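Local coordinates for putative Scyalone Dehydratase (Novosphingobium aromaticivorans DSM 12444, PDB 3EF8), which is of unconfirmed function but probably acts as a scytalone dehydratase-like lyase of the NTF2-like, SnoaL-related family, at residues 15-20 with 89-94. Residues are numbered along the deposited sequence; the frame is centred on the assembly and turned at random.
Sequences RMMFDY and VRSVVL
M17, a selenomethionine, reaches from helix 3-25 to strand 86-99, meeting V89 and S91, with no hydrogen bond across the contact. The helix stands well off the strand, since the nearest alpha carbons, CA of M17 and CA of S91, are 10.0 Å apart, and the length of the M17 side chain makes up the distance. Its chain runs extended through chi2 (172°) and then bends at chi3 (67°), which carries the terminal CE toward the serine. M17 and V89 meet tip to tip, with SE 3.9 Å from CG1 of V89, the methyl that lies anti to the valine backbone N (chi1 -170°). CE of M17 sits 3.5 Å from OG of S91 and 4.0 Å from CG1 of V89, so the end of the selenomethionine touches both residues. All three are buried, and F125 of strand 122-136 also packs on M17. On the helix, R15 NE donates to D19 OD1 at 3.0 Å, a salt bridge made on the syn side but tilted out of the carboxylate plane; D19 OD1 also pairs with R90 of a second subunit. Such packing of the long N-terminal helix into the concave face of a curved sheet is characteristic of the NTF2-like cone.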
# COMPACT_ATOMS: atom_id res chain seq x y z
N ARG A 15 -9.64 -8.28 3.48
CA ARG A 15 -9.00 -9.34 4.26
C ARG A 15 -8.70 -10.58 3.42
O ARG A 15 -7.62 -11.19 3.53
CB ARG A 15 -9.85 -9.69 5.50
CG ARG A 15 -9.35 -10.82 6.34
CD ARG A 15 -7.88 -10.64 6.73
NE ARG A 15 -7.43 -11.67 7.65
CZ ARG A 15 -7.62 -11.64 8.97
NH1 ARG A 15 -8.23 -10.64 9.57
NH2 ARG A 15 -7.17 -12.67 9.67
N MSE A 16 -9.66 -10.99 2.60
CA MSE A 16 -9.47 -12.19 1.78
C MSE A 16 -8.34 -11.96 0.81
O MSE A 16 -7.48 -12.84 0.60
CB MSE A 16 -10.79 -12.56 1.08
CG MSE A 16 -10.74 -13.81 0.28
SE MSE A 16 -9.93 -13.64 -1.48
CE MSE A 16 -11.51 -12.83 -2.39
N MSE A 17 -8.31 -10.77 0.21
CA MSE A 17 -7.27 -10.45 -0.77
C MSE A 17 -5.88 -10.46 -0.10
O MSE A 17 -4.89 -10.88 -0.72
CB MSE A 17 -7.53 -9.11 -1.43
CG MSE A 17 -8.87 -9.11 -2.24
SE MSE A 17 -9.35 -7.40 -2.89
CE MSE A 17 -7.96 -7.06 -4.22
N PHE A 18 -5.83 -10.01 1.13
CA PHE A 18 -4.59 -9.99 1.89
C PHE A 18 -4.21 -11.36 2.32
O PHE A 18 -3.02 -11.75 2.31
CB PHE A 18 -4.68 -9.07 3.09
CG PHE A 18 -5.01 -7.63 2.75
CD1 PHE A 18 -4.67 -7.08 1.51
CD2 PHE A 18 -5.64 -6.82 3.68
CE1 PHE A 18 -4.99 -5.74 1.20
CE2 PHE A 18 -5.94 -5.50 3.39
CZ PHE A 18 -5.64 -4.96 2.15
N ASP A 19 -5.18 -12.16 2.73
CA ASP A 19 -4.89 -13.56 3.06
C ASP A 19 -4.33 -14.27 1.86
O ASP A 19 -3.40 -15.09 1.94
CB ASP A 19 -6.16 -14.30 3.49
CG ASP A 19 -6.65 -13.91 4.88
OD1 ASP A 19 -5.90 -13.34 5.71
OD2 ASP A 19 -7.84 -14.22 5.17
N TYR A 20 -4.88 -13.99 0.68
CA TYR A 20 -4.36 -14.56 -0.56
C TYR A 20 -2.88 -14.24 -0.79
O TYR A 20 -2.04 -15.12 -0.99
CB TYR A 20 -5.20 -14.13 -1.80
CG TYR A 20 -4.64 -14.56 -3.13
CD1 TYR A 20 -3.66 -13.81 -3.74
CD2 TYR A 20 -5.07 -15.71 -3.76
CE1 TYR A 20 -3.10 -14.18 -4.98
CE2 TYR A 20 -4.50 -16.08 -5.00
CZ TYR A 20 -3.53 -15.30 -5.57
OH TYR A 20 -2.93 -15.64 -6.79
N VAL A 89 -13.92 -5.64 -8.17
CA VAL A 89 -12.82 -4.96 -7.47
C VAL A 89 -11.71 -4.58 -8.44
O VAL A 89 -11.33 -5.35 -9.33
CB VAL A 89 -12.22 -5.90 -6.43
CG1 VAL A 89 -11.22 -5.16 -5.46
CG2 VAL A 89 -13.36 -6.57 -5.60
N ARG A 90 -11.17 -3.39 -8.28
CA ARG A 90 -9.99 -2.94 -9.00
C ARG A 90 -8.95 -2.61 -7.97
O ARG A 90 -9.25 -1.98 -6.94
CB ARG A 90 -10.25 -1.69 -9.83
CG ARG A 90 -9.06 -1.23 -10.67
CD ARG A 90 -9.32 0.12 -11.31
NE ARG A 90 -9.29 1.18 -10.32
CZ ARG A 90 -10.05 2.25 -10.36
NH1 ARG A 90 -10.95 2.41 -11.32
NH2 ARG A 90 -9.88 3.16 -9.44
N SER A 91 -7.72 -3.07 -8.17
CA SER A 91 -6.65 -2.78 -7.22
C SER A 91 -5.30 -2.75 -7.90
O SER A 91 -5.16 -3.08 -9.07
CB SER A 91 -6.61 -3.80 -6.10
OG SER A 91 -6.32 -5.11 -6.60
N VAL A 92 -4.34 -2.25 -7.16
CA VAL A 92 -2.95 -2.15 -7.60
C VAL A 92 -2.09 -3.13 -6.83
O VAL A 92 -2.33 -3.40 -5.65
CB VAL A 92 -2.41 -0.71 -7.44
CG1 VAL A 92 -0.90 -0.61 -7.73
CG2 VAL A 92 -3.17 0.24 -8.35
N VAL A 93 -1.13 -3.73 -7.54
CA VAL A 93 -0.18 -4.66 -6.94
C VAL A 93 1.24 -4.31 -7.29
O VAL A 93 1.55 -3.92 -8.40
CB VAL A 93 -0.53 -6.15 -7.29
CG1 VAL A 93 -0.40 -6.42 -8.77
CG2 VAL A 93 0.34 -7.09 -6.50
N LEU A 94 2.10 -4.42 -6.28
CA LEU A 94 3.55 -4.42 -6.41
C LEU A 94 4.00 -5.81 -5.94
O LEU A 94 3.76 -6.21 -4.81
CB LEU A 94 4.20 -3.35 -5.55
CG LEU A 94 5.71 -3.30 -5.55
CD1 LEU A 94 6.24 -2.88 -6.91
CD2 LEU A 94 6.15 -2.29 -4.45